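Local coordinates for GDSL-like protein (PDB 6HFZ) that removes acetyl groups from acetylated mannans, as a two-domain esterase of a gut bacterium, at residues Asn34-Gly39 against Thr73-Gly78; Val103-Ser108 against Pro135-Val140; His116-Tyr121 against Gln152-Arg157; Leu124-Tyr129 against Arg160-Pro165. All coordinates share one frame; numbering follows the deposited sequence. Where two conformers were deposited one is given.

Interaction 1 of 4, residues Asn34-Gly39 against Thr73-Gly78; sequences NIAFLG and TYINAG
Ile-35 and Phe-37 pair by their backbones with Thr-73, Ile-75 and Ala-77 in two parallel strands whose axes approach to 4.6 Å. Ile-35 N donates to Thr-73 O at 2.9 Å, Ile-75 N answers to Ile-35 O, and Ala-77 N reaches Phe-37 O. The bond from Phe-37 N to Ile-75 O is more bent, 137° at the hydrogen, and the same oxygen also receives a CA-H contact from Ala-36 CA at 3.2 Å. On the face carrying Ala-36, CG1 of Ile-75 lies anti to the carbonyl carbon (chi1 -58°), beside the backbone N, and from there CD1 reaches Asn-34 CB at 3.7 Å while Ile-75 CB rests on Ala-36 CB. Asn-34 and Thr-73 lie alongside one another, OD1 being 3.3 Å from Thr-73 CB, and Asn-34 ND2 is bonded to the carbonyl of Glu-99. On the other face the rings of Phe-37 and Tyr-74 meet obliquely, their planes 59° apart and their CE1 atoms 3.8 Å from each other; Ile-75 O sits at the Phe-37 edge, in the ring plane. Helix 55-66 packs over this side. Asn-76 ND2 donates to Tyr-74 OH and to Thr-43 O, while its OD1 takes Gly-78 N at 2.9 Å, an Asx turn. Through these bonds a single amide ties the tyrosine hydroxyl to the backbone at Gly-78, and so probably helps fix this glycine, which lies close to the likely Ser-His-Asp triad of this SGNH-type hydrolase.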
loop_
_atom_site.group_PDB
_atom_site.type_symbol
_atom_site.label_atom_id
_atom_site.label_comp_id
_atom_site.label_asym_id
_atom_site.label_seq_id
_atom_site.Cartn_x
_atom_site.Cartn_y
_atom_site.Cartn_z
ATOM N N ASN A 34 -17.247 -0.766 10.168
ATOM C CA ASN A 34 -16.514 -0.307 9.016
ATOM C C ASN A 34 -15.452 -1.363 8.648
ATOM O O ASN A 34 -14.601 -1.663 9.440
ATOM C CB ASN A 34 -15.870 1.039 9.353
ATOM C CG ASN A 34 -16.891 2.138 9.580
ATOM O OD1 ASN A 34 -17.939 2.167 8.943
ATOM N ND2 ASN A 34 -16.572 3.085 10.437
ATOM N N ILE A 35 -15.569 -1.917 7.448
ATOM C CA ILE A 35 -14.734 -3.004 6.955
ATOM C C ILE A 35 -13.786 -2.425 5.894
ATOM O O ILE A 35 -14.280 -2.015 4.833
ATOM C CB ILE A 35 -15.649 -4.096 6.369
ATOM C CG1 ILE A 35 -16.733 -4.561 7.359
ATOM C CG2 ILE A 35 -14.831 -5.271 5.828
ATOM C CD1 ILE A 35 -16.222 -5.131 8.667
ATOM N N ALA A 36 -12.464 -2.406 6.165
ATOM C CA ALA A 36 -11.545 -1.706 5.325
ATOM C C ALA A 36 -10.452 -2.624 4.768
ATOM O O ALA A 36 -10.115 -3.642 5.338
ATOM C CB ALA A 36 -10.957 -0.552 6.069
ATOM N N PHE A 37 -9.856 -2.140 3.687
ATOM C CA PHE A 37 -8.797 -2.839 2.959
ATOM C C PHE A 37 -7.758 -1.834 2.477
ATOM O O PHE A 37 -8.115 -0.867 1.853
ATOM C CB PHE A 37 -9.380 -3.542 1.734
ATOM C CG PHE A 37 -10.539 -4.449 2.038
ATOM C CD1 PHE A 37 -11.811 -3.928 2.226
ATOM C CD2 PHE A 37 -10.378 -5.832 2.093
ATOM C CE1 PHE A 37 -12.880 -4.753 2.495
ATOM C CE2 PHE A 37 -11.440 -6.643 2.436
ATOM C CZ PHE A 37 -12.689 -6.105 2.610
ATOM N N LEU A 38 -6.472 -2.080 2.804
ATOM C CA LEU A 38 -5.372 -1.231 2.417
ATOM C C LEU A 38 -4.352 -2.118 1.690
ATOM O O LEU A 38 -3.879 -3.095 2.202
ATOM C CB LEU A 38 -4.772 -0.549 3.651
ATOM C CG LEU A 38 -3.625 0.438 3.383
ATOM C CD1 LEU A 38 -4.177 1.731 2.828
ATOM C CD2 LEU A 38 -2.837 0.707 4.663
ATOM N N GLY A 39 -4.035 -1.741 0.474
ATOM C CA GLY A 39 -3.219 -2.565 -0.373
ATOM C C GLY A 39 -2.958 -1.920 -1.717
ATOM O O GLY A 39 -3.257 -0.735 -1.900
ATOM N N THR A 73 -20.053 -0.864 6.301
ATOM C CA THR A 73 -19.567 0.129 5.376
ATOM C C THR A 73 -18.262 -0.392 4.749
ATOM O O THR A 73 -17.419 -0.860 5.488
ATOM C CB THR A 73 -19.315 1.477 6.061
ATOM O OG1 THR A 73 -20.568 1.920 6.599
ATOM C CG2 THR A 73 -18.807 2.546 5.113
ATOM N N TYR A 74 -18.189 -0.304 3.426
ATOM C CA TYR A 74 -17.081 -0.837 2.586
ATOM C C TYR A 74 -16.069 0.283 2.333
ATOM O O TYR A 74 -16.446 1.307 1.768
ATOM C CB TYR A 74 -17.632 -1.364 1.269
ATOM C CG TYR A 74 -16.632 -1.874 0.251
ATOM C CD1 TYR A 74 -15.823 -2.973 0.510
ATOM C CD2 TYR A 74 -16.554 -1.312 -1.004
ATOM C CE1 TYR A 74 -14.917 -3.450 -0.422
ATOM C CE2 TYR A 74 -15.706 -1.826 -1.979
ATOM C CZ TYR A 74 -14.867 -2.887 -1.690
ATOM O OH TYR A 74 -14.096 -3.327 -2.741
ATOM N N ILE A 75 -14.818 0.105 2.808
ATOM C CA ILE A 75 -13.737 1.063 2.627
ATOM C C ILE A 75 -12.596 0.398 1.847
ATOM O O ILE A 75 -11.889 -0.397 2.426
ATOM C CB ILE A 75 -13.245 1.608 3.976
ATOM C CG1 ILE A 75 -14.382 2.267 4.759
ATOM C CG2 ILE A 75 -12.051 2.547 3.821
ATOM C CD1 ILE A 75 -14.158 2.120 6.227
ATOM N N ASN A 76 -12.490 0.718 0.551
ATOM C CA ASN A 76 -11.447 0.168 -0.308
ATOM C C ASN A 76 -10.407 1.246 -0.544
ATOM O O ASN A 76 -10.630 2.117 -1.351
ATOM C CB ASN A 76 -11.958 -0.394 -1.625
ATOM C CG ASN A 76 -10.870 -1.182 -2.323
ATOM O OD1 ASN A 76 -9.707 -0.779 -2.308
ATOM N ND2 ASN A 76 -11.242 -2.316 -2.893
ATOM N N ALA A 77 -9.270 1.103 0.152
ATOM C CA ALA A 77 -8.163 2.052 0.126
ATOM C C ALA A 77 -6.982 1.468 -0.661
ATOM O O ALA A 77 -5.822 1.789 -0.394
ATOM C CB ALA A 77 -7.754 2.415 1.518
ATOM N N GLY A 78 -7.265 0.600 -1.625
ATOM C CA GLY A 78 -6.255 0.086 -2.561
ATOM C C GLY A 78 -5.839 1.139 -3.588
ATOM O O GLY A 78 -6.702 1.881 -4.100
#

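Interaction 2 of 4, residues Val103-Ser108 against Pro135-Val140; sequences VIIEFS and PAVLLV
Val-103 to Ile-105 pair with Ala-136 to Val-140 as the two parallel strands of a beta-alpha-beta unit, with helix 115-129 as the connection, inside the central sheet of the SGNH hydrolase domain. Four backbone bonds join them, beginning with Val-103 N to Ala-136 O and ending with Val-140 N to Ile-105 O, and the strands twist by 26°. The dense part is aliphatic on both faces. On one, Ile-104 and Leu-138 lie side by side, CG1 to CD2 at 3.9 Å, and Ile-104 CG2 meets Val-140 CG2 at 3.7 Å; helix 196-215 covers Leu-138 and Val-140. On the other, Ile-105 reaches CD1 obliquely across to Val-137 CG1 at 3.8 Å, and its CB touches Leu-139 CD2, with Tyr-121 of helix 115-129 above both residues. Past Glu-106 and Val-140 the chains diverge, and two water molecules bridge much of the gap. Phe-107 N and Ser-108 OG, the latter also hydrogen-bonded to His-155 ND1, bind one water, which donates to Val-140 O at 3.0 Å. Glu-106 turns CG opposite its backbone N (chi1 -173°) and bends at chi2, bringing its carboxylate to a second water; OE2 is held by Thr-43 and OE1 also by Asn-142. That second water accepts from Ser-108 N at 2.9 Å and donates to Glu-106 OE1 at 2.7 Å and to Val-140 O at 2.8 Å, so the valine carbonyl oxygen receives a hydrogen from each water.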
loop_
_atom_site.group_PDB
_atom_site.type_symbol
_atom_site.label_atom_id
_atom_site.label_comp_id
_atom_site.label_asym_id
_atom_site.label_seq_id
_atom_site.Cartn_x
_atom_site.Cartn_y
_atom_site.Cartn_z
ATOM N N VAL A 103 -9.378 -4.176 9.310
ATOM C CA VAL A 103 -8.450 -3.739 8.280
ATOM C C VAL A 103 -7.693 -4.970 7.760
ATOM O O VAL A 103 -7.034 -5.631 8.550
ATOM C CB VAL A 103 -7.412 -2.735 8.832
ATOM C CG1 VAL A 103 -6.408 -2.350 7.741
ATOM C CG2 VAL A 103 -8.096 -1.505 9.423
ATOM N N ILE A 104 -7.815 -5.226 6.462
ATOM C CA ILE A 104 -6.885 -6.116 5.725
ATOM C C ILE A 104 -5.741 -5.282 5.159
ATOM O O ILE A 104 -5.985 -4.202 4.524
ATOM C CB ILE A 104 -7.615 -6.897 4.623
ATOM C CG1 ILE A 104 -8.274 -8.128 5.251
ATOM C CG2 ILE A 104 -6.643 -7.274 3.468
ATOM C CD1 ILE A 104 -9.229 -8.876 4.356
ATOM N N ILE A 105 -4.522 -5.765 5.395
ATOM C CA ILE A 105 -3.355 -5.162 4.852
ATOM C C ILE A 105 -2.747 -6.111 3.809
ATOM O O ILE A 105 -2.453 -7.248 4.111
ATOM C CB ILE A 105 -2.347 -4.813 5.956
ATOM C CG1 ILE A 105 -2.880 -3.766 6.929
ATOM C CG2 ILE A 105 -1.043 -4.365 5.327
ATOM C CD1 ILE A 105 -1.988 -3.523 8.079
ATOM N N GLU A 106 -2.543 -5.625 2.582
ATOM C CA GLU A 106 -2.257 -6.490 1.443
ATOM C C GLU A 106 -1.207 -5.832 0.541
ATOM O O GLU A 106 -1.566 -5.113 -0.420
ATOM C CB GLU A 106 -3.583 -6.721 0.715
ATOM C CG GLU A 106 -3.568 -7.727 -0.419
ATOM C CD GLU A 106 -2.965 -7.274 -1.731
ATOM O OE1 GLU A 106 -1.894 -7.853 -2.096
ATOM O OE2 GLU A 106 -3.513 -6.312 -2.368
ATOM N N PHE A 107 0.074 -6.084 0.851
ATOM C CA PHE A 107 1.193 -5.452 0.143
ATOM C C PHE A 107 2.280 -6.473 -0.242
ATOM O O PHE A 107 3.367 -6.092 -0.656
ATOM C CB PHE A 107 1.810 -4.321 0.980
ATOM C CG PHE A 107 1.017 -3.043 0.996
ATOM C CD1 PHE A 107 0.804 -2.323 -0.186
ATOM C CD2 PHE A 107 0.429 -2.584 2.161
ATOM C CE1 PHE A 107 0.106 -1.118 -0.171
ATOM C CE2 PHE A 107 -0.356 -1.431 2.143
ATOM C CZ PHE A 107 -0.474 -0.678 0.997
ATOM N N SER A 108 2.025 -7.776 -0.032
ATOM C CA SER A 108 3.083 -8.795 -0.196
ATOM C C SER A 108 3.479 -9.090 -1.654
ATOM O O SER A 108 4.489 -9.811 -1.844
ATOM C CB SER A 108 2.724 -10.078 0.567
ATOM O OG SER A 108 2.408 -9.752 1.919
ATOM N N PRO A 135 -8.443 -1.208 15.514
ATOM C CA PRO A 135 -9.047 -2.173 14.598
ATOM C C PRO A 135 -8.428 -3.575 14.663
ATOM O O PRO A 135 -7.269 -3.724 14.949
ATOM C CB PRO A 135 -8.774 -1.567 13.220
ATOM C CG PRO A 135 -7.505 -0.802 13.432
ATOM C CD PRO A 135 -7.676 -0.172 14.799
ATOM N N ALA A 136 -9.264 -4.592 14.425
ATOM C CA ALA A 136 -8.787 -5.914 14.091
ATOM C C ALA A 136 -8.026 -5.808 12.768
ATOM O O ALA A 136 -8.491 -5.140 11.836
ATOM C CB ALA A 136 -9.929 -6.885 13.962
ATOM N N VAL A 137 -6.849 -6.423 12.739
ATOM C CA VAL A 137 -5.982 -6.392 11.558
ATOM C C VAL A 137 -5.737 -7.832 11.110
ATOM O O VAL A 137 -5.435 -8.695 11.936
ATOM C CB VAL A 137 -4.659 -5.687 11.872
ATOM C CG1 VAL A 137 -3.683 -5.725 10.692
ATOM C CG2 VAL A 137 -4.866 -4.250 12.328
ATOM N N LEU A 138 -5.915 -8.081 9.804
ATOM C CA LEU A 138 -5.611 -9.356 9.172
ATOM C C LEU A 138 -4.649 -9.091 8.004
ATOM O O LEU A 138 -4.963 -8.248 7.115
ATOM C CB LEU A 138 -6.915 -9.982 8.678
ATOM C CG LEU A 138 -6.785 -11.207 7.777
ATOM C CD1 LEU A 138 -6.202 -12.343 8.581
ATOM C CD2 LEU A 138 -8.144 -11.565 7.191
ATOM N N LEU A 139 -3.516 -9.787 7.984
ATOM C CA LEU A 139 -2.565 -9.619 6.889
ATOM C C LEU A 139 -2.936 -10.607 5.783
ATOM O O LEU A 139 -3.301 -11.781 6.054
ATOM C CB LEU A 139 -1.130 -9.831 7.381
ATOM C CG LEU A 139 -0.691 -9.007 8.585
ATOM C CD1 LEU A 139 0.780 -9.165 8.824
ATOM C CD2 LEU A 139 -0.993 -7.527 8.433
ATOM N N VAL A 140 -2.907 -10.138 4.530
ATOM C CA VAL A 140 -3.159 -11.031 3.423
ATOM C C VAL A 140 -1.943 -11.026 2.489
ATOM O O VAL A 140 -1.452 -9.980 2.071
ATOM C CB VAL A 140 -4.451 -10.626 2.677
ATOM C CG1 VAL A 140 -4.606 -11.367 1.358
ATOM C CG2 VAL A 140 -5.697 -10.828 3.535
HETATM O O HOH W 1 -0.383 -9.321 -0.413
HETATM O O HOH W 2 0.493 -8.003 3.136
#

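Interaction 3 of 4, residues His116-Tyr121 against Gln152-Arg157; sequences HFMETY and QLMHGR
Phe-117 meets His-155 through its backbone, the carbonyl oxygen lying at the edge of the imidazole near its plane, where helices 116-121 and 152-157 cross at -37° with axes 8.9 Å apart. One residue on, Met-118, a selenomethionine in the crystal, sets CB against CB of Met-154 at 3.9 Å, and the two side chains cross at about a right angle. In the conformer given, its SE also lies by Arg-157 CD at 3.6 Å, a contact left doubtful by the second conformer. Tyr-121 carries the rest. With CG opposite the backbone N (chi1 -164°), its ring lies flat on that of His-155 in a face-to-face stack, centroids 3.5 Å apart and planes only 7° from parallel, His-155 CD2 over its centre. His-155 CB adds a CH-pi contact, 3.9 Å from the centroid of the Tyr-121 ring. An alanine at Tyr-121 would strip this ring from the imidazole face and would probably leave His-155 freer to tilt. Both imidazole nitrogens have partners, ND1 Ser-108 OG and NE2 Asp-111 OD2, so hydrogen bonds fix the rotation of the histidine ring while the tyrosine supports its face, and the aspartate probably polarises it.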
loop_
_atom_site.group_PDB
_atom_site.type_symbol
_atom_site.label_atom_id
_atom_site.label_comp_id
_atom_site.label_asym_id
_atom_site.label_seq_id
_atom_site.Cartn_x
_atom_site.Cartn_y
_atom_site.Cartn_z
ATOM N N HIS A 116 14.298 -3.163 3.935
ATOM C CA HIS A 116 13.669 -1.849 3.735
ATOM C C HIS A 116 12.142 -1.961 3.869
ATOM O O HIS A 116 11.543 -1.204 4.624
ATOM C CB HIS A 116 14.077 -1.281 2.372
ATOM C CG HIS A 116 13.325 -0.056 1.999
ATOM N ND1 HIS A 116 13.571 1.181 2.580
ATOM C CD2 HIS A 116 12.287 0.125 1.148
ATOM C CE1 HIS A 116 12.712 2.060 2.095
ATOM N NE2 HIS A 116 11.928 1.443 1.206
ATOM N N PHE A 117 11.526 -2.881 3.112
ATOM C CA PHE A 117 10.086 -3.097 3.158
ATOM C C PHE A 117 9.619 -3.753 4.462
ATOM O O PHE A 117 8.492 -3.504 4.909
ATOM C CB PHE A 117 9.625 -3.784 1.859
ATOM C CG PHE A 117 9.641 -2.833 0.687
ATOM C CD1 PHE A 117 8.760 -1.758 0.621
ATOM C CD2 PHE A 117 10.554 -3.000 -0.353
ATOM C CE1 PHE A 117 8.825 -0.854 -0.429
ATOM C CE2 PHE A 117 10.586 -2.118 -1.426
ATOM C CZ PHE A 117 9.720 -1.048 -1.461
HETATM N N MSE A 118 10.461 -4.573 5.100
HETATM C CA MSE A 118 10.137 -5.038 6.443
HETATM C C MSE A 118 9.937 -3.825 7.356
HETATM O O MSE A 118 8.997 -3.790 8.159
HETATM C CB MSE A 118 11.110 -6.010 7.110
HETATM C CG MSE A 118 10.416 -6.630 8.289
HETATM SE SE MSE A 118 11.436 -8.174 8.978
HETATM C CE MSE A 118 13.242 -7.467 8.625
ATOM N N GLU A 119 10.814 -2.831 7.212
ATOM C CA GLU A 119 10.773 -1.640 8.059
ATOM C C GLU A 119 9.548 -0.766 7.746
ATOM O O GLU A 119 8.851 -0.336 8.665
ATOM C CB GLU A 119 12.085 -0.863 7.914
ATOM C CG GLU A 119 12.221 0.244 8.946
ATOM C CD GLU A 119 13.531 1.027 8.937
ATOM O OE1 GLU A 119 14.438 0.710 8.130
ATOM O OE2 GLU A 119 13.642 1.979 9.706
ATOM N N THR A 120 9.266 -0.542 6.459
ATOM C CA THR A 120 8.091 0.257 6.091
ATOM C C THR A 120 6.803 -0.461 6.526
ATOM O O THR A 120 5.869 0.173 7.035
ATOM C CB THR A 120 8.078 0.695 4.625
ATOM O OG1 THR A 120 7.951 -0.479 3.808
ATOM C CG2 THR A 120 9.329 1.437 4.202
ATOM N N TYR A 121 6.682 -1.765 6.262
ATOM C CA TYR A 121 5.501 -2.533 6.698
ATOM C C TYR A 121 5.329 -2.520 8.221
ATOM O O TYR A 121 4.202 -2.423 8.709
ATOM C CB TYR A 121 5.651 -3.945 6.167
ATOM C CG TYR A 121 4.459 -4.844 6.144
ATOM C CD1 TYR A 121 3.610 -4.831 5.054
ATOM C CD2 TYR A 121 4.314 -5.848 7.097
ATOM C CE1 TYR A 121 2.602 -5.759 4.930
ATOM C CE2 TYR A 121 3.302 -6.777 6.989
ATOM C CZ TYR A 121 2.445 -6.727 5.900
ATOM O OH TYR A 121 1.476 -7.679 5.712
ATOM N N GLN A 152 6.320 -12.312 1.729
ATOM C CA GLN A 152 5.765 -12.848 2.970
ATOM C C GLN A 152 6.887 -13.224 3.964
ATOM O O GLN A 152 6.612 -13.267 5.166
ATOM C CB GLN A 152 4.878 -14.050 2.650
ATOM C CG GLN A 152 4.209 -14.720 3.839
ATOM C CD GLN A 152 3.349 -15.874 3.376
ATOM O OE1 GLN A 152 2.898 -15.925 2.217
ATOM N NE2 GLN A 152 3.093 -16.812 4.278
ATOM N N LEU A 153 8.128 -13.452 3.512
ATOM C CA LEU A 153 9.194 -13.729 4.464
ATOM C C LEU A 153 9.333 -12.516 5.398
ATOM O O LEU A 153 9.477 -12.656 6.607
ATOM C CB LEU A 153 10.519 -13.972 3.757
ATOM C CG LEU A 153 11.681 -14.270 4.698
ATOM C CD1 LEU A 153 11.528 -15.636 5.342
ATOM C CD2 LEU A 153 13.013 -14.163 3.994
HETATM N N MSE A 154 9.336 -11.325 4.802
HETATM C CA MSE A 154 9.459 -10.087 5.570
HETATM C C MSE A 154 8.182 -9.788 6.333
HETATM O O MSE A 154 8.198 -9.475 7.530
HETATM C CB MSE A 154 9.855 -8.856 4.719
HETATM C CG MSE A 154 11.125 -8.978 3.928
HETATM SE SE MSE A 154 12.696 -9.145 5.115
HETATM C CE MSE A 154 12.845 -11.078 4.789
ATOM N N HIS A 155 7.048 -9.856 5.634
ATOM C CA HIS A 155 5.781 -9.483 6.231
ATOM C C HIS A 155 5.379 -10.424 7.379
ATOM O O HIS A 155 4.742 -10.004 8.376
ATOM C CB HIS A 155 4.728 -9.355 5.151
ATOM C CG HIS A 155 5.026 -8.245 4.198
ATOM N ND1 HIS A 155 4.341 -8.112 2.997
ATOM C CD2 HIS A 155 5.877 -7.201 4.280
ATOM C CE1 HIS A 155 4.817 -7.033 2.375
ATOM N NE2 HIS A 155 5.721 -6.430 3.154
ATOM N N GLY A 156 5.696 -11.703 7.208
ATOM C CA GLY A 156 5.383 -12.731 8.191
ATOM C C GLY A 156 6.135 -12.535 9.501
ATOM O O GLY A 156 5.623 -12.924 10.570
ATOM N N ARG A 157 7.355 -12.014 9.427
ATOM C CA ARG A 157 8.139 -11.702 10.630
ATOM C C ARG A 157 7.411 -10.647 11.442
ATOM O O ARG A 157 7.413 -10.702 12.692
ATOM C CB ARG A 157 9.544 -11.215 10.297
ATOM C CG ARG A 157 10.420 -12.302 9.701
ATOM C CD ARG A 157 11.719 -11.735 9.148
ATOM N NE ARG A 157 12.668 -12.798 8.836
ATOM C CZ ARG A 157 13.675 -12.699 7.966
ATOM N NH1 ARG A 157 14.008 -11.527 7.452
ATOM N NH2 ARG A 157 14.317 -13.795 7.580
#

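Interaction 4 of 4, residues Leu124-Tyr129 against Arg160-Pro165; sequences LVRKVY and RHYNLP
Arg-126 and Tyr-162 each turn CG opposite the carbonyl carbon and beside the backbone N (chi1 -69° in the arginine), and a bend at chi3 of Arg-126 (67°) then swings its guanidinium round to the phenol. NH1 donates to Tyr-162 OH at 2.9 Å, the hydroxyl lying in the guanidinium plane although the two flat groups stand 64° apart. The arginine chain wraps the same oxygen, with CD at 3.2 Å from Tyr-162 OH. Glu-122 OE1 is a second partner of the hydroxyl, while Arg-126 NE forms a salt bridge with Glu-236 and NH1 also bonds Pro-227 O. A leucine in place of Arg-126 would probably leave Tyr-162 OH without this donor and Glu-236 without its charged mate. Asn-163, with positive phi, closes helix 152-161 in a Schellman motif, and the chain that turns away there presents Leu-164 to helix 115-129 just before strand 166-168. Val-125 CG1 and Leu-164 CD1 approach tip to tip at 3.5 Å, tighter than usual for carbon atoms, and Val-125 CG1 also lies 4.2 Å from Tyr-162 CD2. The other leucine branch, CD2, is 4.0 Å from Tyr-129 CE1, the two side chains meeting at a slant. Past it, Tyr-129 OH shares a hydrogen bond of 2.9 Å with a water molecule that also lies 3.0 Å from Tyr-162 O and probably bridges the two residues.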
loop_
_atom_site.group_PDB
_atom_site.type_symbol
_atom_site.label_atom_id
_atom_site.label_comp_id
_atom_site.label_asym_id
_atom_site.label_seq_id
_atom_site.Cartn_x
_atom_site.Cartn_y
_atom_site.Cartn_z
ATOM N N LEU A 124 3.763 0.733 9.078
ATOM C CA LEU A 124 2.349 0.722 8.718
ATOM C C LEU A 124 1.537 -0.069 9.742
ATOM O O LEU A 124 0.449 0.417 10.242
ATOM C CB LEU A 124 2.188 0.121 7.317
ATOM C CG LEU A 124 0.730 -0.114 6.919
ATOM C CD1 LEU A 124 -0.070 1.197 6.851
ATOM C CD2 LEU A 124 0.649 -0.875 5.590
ATOM N N VAL A 125 1.995 -1.285 10.067
ATOM C CA VAL A 125 1.283 -2.143 11.010
ATOM C C VAL A 125 1.145 -1.433 12.380
ATOM O O VAL A 125 0.059 -1.441 13.001
ATOM C CB VAL A 125 1.931 -3.542 11.123
ATOM C CG1 VAL A 125 1.392 -4.335 12.307
ATOM C CG2 VAL A 125 1.804 -4.338 9.836
ATOM N N ARG A 126 2.265 -0.948 12.928
ATOM C CA ARG A 126 2.227 -0.214 14.218
ATOM C C ARG A 126 1.197 0.922 14.164
ATOM O O ARG A 126 0.387 1.075 15.088
ATOM C CB ARG A 126 3.606 0.288 14.622
ATOM C CG ARG A 126 4.562 -0.830 15.005
ATOM C CD ARG A 126 5.927 -0.315 15.344
ATOM N NE ARG A 126 5.868 0.475 16.568
ATOM C CZ ARG A 126 6.086 -0.008 17.790
ATOM N NH1 ARG A 126 6.258 -1.307 17.979
ATOM N NH2 ARG A 126 6.172 0.842 18.814
ATOM N N LYS A 127 1.217 1.739 13.103
ATOM C CA LYS A 127 0.330 2.895 13.027
ATOM C C LYS A 127 -1.132 2.443 13.033
ATOM O O LYS A 127 -1.992 3.055 13.628
ATOM C CB LYS A 127 0.659 3.740 11.794
ATOM C CG LYS A 127 -0.321 4.868 11.450
ATOM C CD LYS A 127 0.142 5.809 10.377
ATOM C CE LYS A 127 1.246 6.726 10.837
ATOM N NZ LYS A 127 2.012 7.322 9.712
ATOM N N VAL A 128 -1.458 1.431 12.214
ATOM C CA VAL A 128 -2.860 0.999 12.131
ATOM C C VAL A 128 -3.298 0.338 13.443
ATOM O O VAL A 128 -4.400 0.600 13.952
ATOM C CB VAL A 128 -3.081 0.096 10.901
ATOM C CG1 VAL A 128 -4.458 -0.530 10.905
ATOM C CG2 VAL A 128 -2.815 0.833 9.591
ATOM N N TYR A 129 -2.458 -0.519 13.999
ATOM C CA TYR A 129 -2.801 -1.356 15.141
ATOM C C TYR A 129 -3.022 -0.469 16.382
ATOM O O TYR A 129 -3.915 -0.737 17.169
ATOM C CB TYR A 129 -1.710 -2.390 15.379
ATOM C CG TYR A 129 -1.955 -3.401 16.476
ATOM C CD1 TYR A 129 -2.902 -4.412 16.348
ATOM C CD2 TYR A 129 -1.278 -3.313 17.681
ATOM C CE1 TYR A 129 -3.086 -5.359 17.350
ATOM C CE2 TYR A 129 -1.445 -4.265 18.687
ATOM C CZ TYR A 129 -2.352 -5.290 18.518
ATOM O OH TYR A 129 -2.497 -6.261 19.477
ATOM N N ARG A 160 4.248 -12.271 13.104
ATOM C CA ARG A 160 4.513 -13.106 14.299
ATOM C C ARG A 160 4.910 -12.165 15.453
ATOM O O ARG A 160 4.497 -12.391 16.625
ATOM C CB ARG A 160 5.572 -14.160 13.950
ATOM C CG ARG A 160 5.047 -15.304 13.090
ATOM C CD ARG A 160 6.063 -16.408 12.859
ATOM N NE ARG A 160 7.275 -15.940 12.237
ATOM C CZ ARG A 160 7.464 -15.864 10.925
ATOM N NH1 ARG A 160 6.492 -16.173 10.068
ATOM N NH2 ARG A 160 8.666 -15.545 10.504
ATOM N N HIS A 161 5.635 -11.088 15.119
ATOM C CA HIS A 161 6.109 -10.104 16.141
ATOM C C HIS A 161 4.901 -9.495 16.875
ATOM O O HIS A 161 4.955 -9.303 18.103
ATOM C CB HIS A 161 7.007 -9.014 15.561
ATOM C CG HIS A 161 7.751 -8.233 16.608
ATOM N ND1 HIS A 161 8.737 -8.811 17.366
ATOM C CD2 HIS A 161 7.642 -6.946 17.027
ATOM C CE1 HIS A 161 9.214 -7.919 18.225
ATOM N NE2 HIS A 161 8.579 -6.750 18.021
ATOM N N TYR A 162 3.812 -9.212 16.156
ATOM C CA TYR A 162 2.625 -8.490 16.748
ATOM C C TYR A 162 1.485 -9.453 17.044
ATOM O O TYR A 162 0.428 -8.978 17.444
ATOM C CB TYR A 162 2.179 -7.323 15.856
ATOM C CG TYR A 162 3.247 -6.267 15.825
ATOM C CD1 TYR A 162 3.357 -5.393 16.888
ATOM C CD2 TYR A 162 4.207 -6.201 14.825
ATOM C CE1 TYR A 162 4.369 -4.453 16.954
ATOM C CE2 TYR A 162 5.210 -5.241 14.866
ATOM C CZ TYR A 162 5.295 -4.370 15.944
ATOM O OH TYR A 162 6.314 -3.453 16.045
ATOM N N ASN A 163 1.676 -10.766 16.795
ATOM C CA ASN A 163 0.623 -11.777 16.992
ATOM C C ASN A 163 -0.608 -11.458 16.141
ATOM O O ASN A 163 -1.760 -11.531 16.625
ATOM C CB ASN A 163 0.329 -11.922 18.484
ATOM C CG ASN A 163 1.457 -12.647 19.188
ATOM O OD1 ASN A 163 1.658 -13.833 18.956
ATOM N ND2 ASN A 163 2.219 -11.959 20.020
ATOM N N LEU A 164 -0.374 -11.135 14.853
ATOM C CA LEU A 164 -1.460 -10.845 13.946
ATOM C C LEU A 164 -1.831 -12.052 13.121
ATOM O O LEU A 164 -0.963 -12.769 12.631
ATOM C CB LEU A 164 -1.099 -9.688 13.014
ATOM C CG LEU A 164 -0.832 -8.349 13.692
ATOM C CD1 LEU A 164 -0.392 -7.314 12.660
ATOM C CD2 LEU A 164 -2.052 -7.871 14.416
ATOM N N PRO A 165 -3.139 -12.262 12.913
ATOM C CA PRO A 165 -3.592 -13.289 11.973
ATOM C C PRO A 165 -3.145 -12.955 10.550
ATOM O O PRO A 165 -3.117 -11.779 10.182
ATOM C CB PRO A 165 -5.113 -13.301 12.105
ATOM C CG PRO A 165 -5.481 -12.001 12.793
ATOM C CD PRO A 165 -4.245 -11.541 13.546
HETATM O O HOH W 3 -2.360 -8.968 18.500
#

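From the N terminus, interaction 1 comes first, closing the loop from 34-39 to 73-78 at an outer strand of the central sheet before the others open. Interaction 2 then joins strands 102-106 and 136-141, and strand 102-106 pairs with strand 32-39, continuing the same sheet. The loops of interactions 2, 3 and 4 all cross one another: helix 115-129 comes between the two strands of interaction 2 in the chain and meets helix 152-161 or the chain leaving it, first in interaction 3 and farther along in interaction 4. Ser-108 and His-155 link interactions 2 and 3, Leu-139 and Pro-165 link 2 and 4, and Leu-38 packs on Leu-124 between 1 and 4, tying the helices to the sheet.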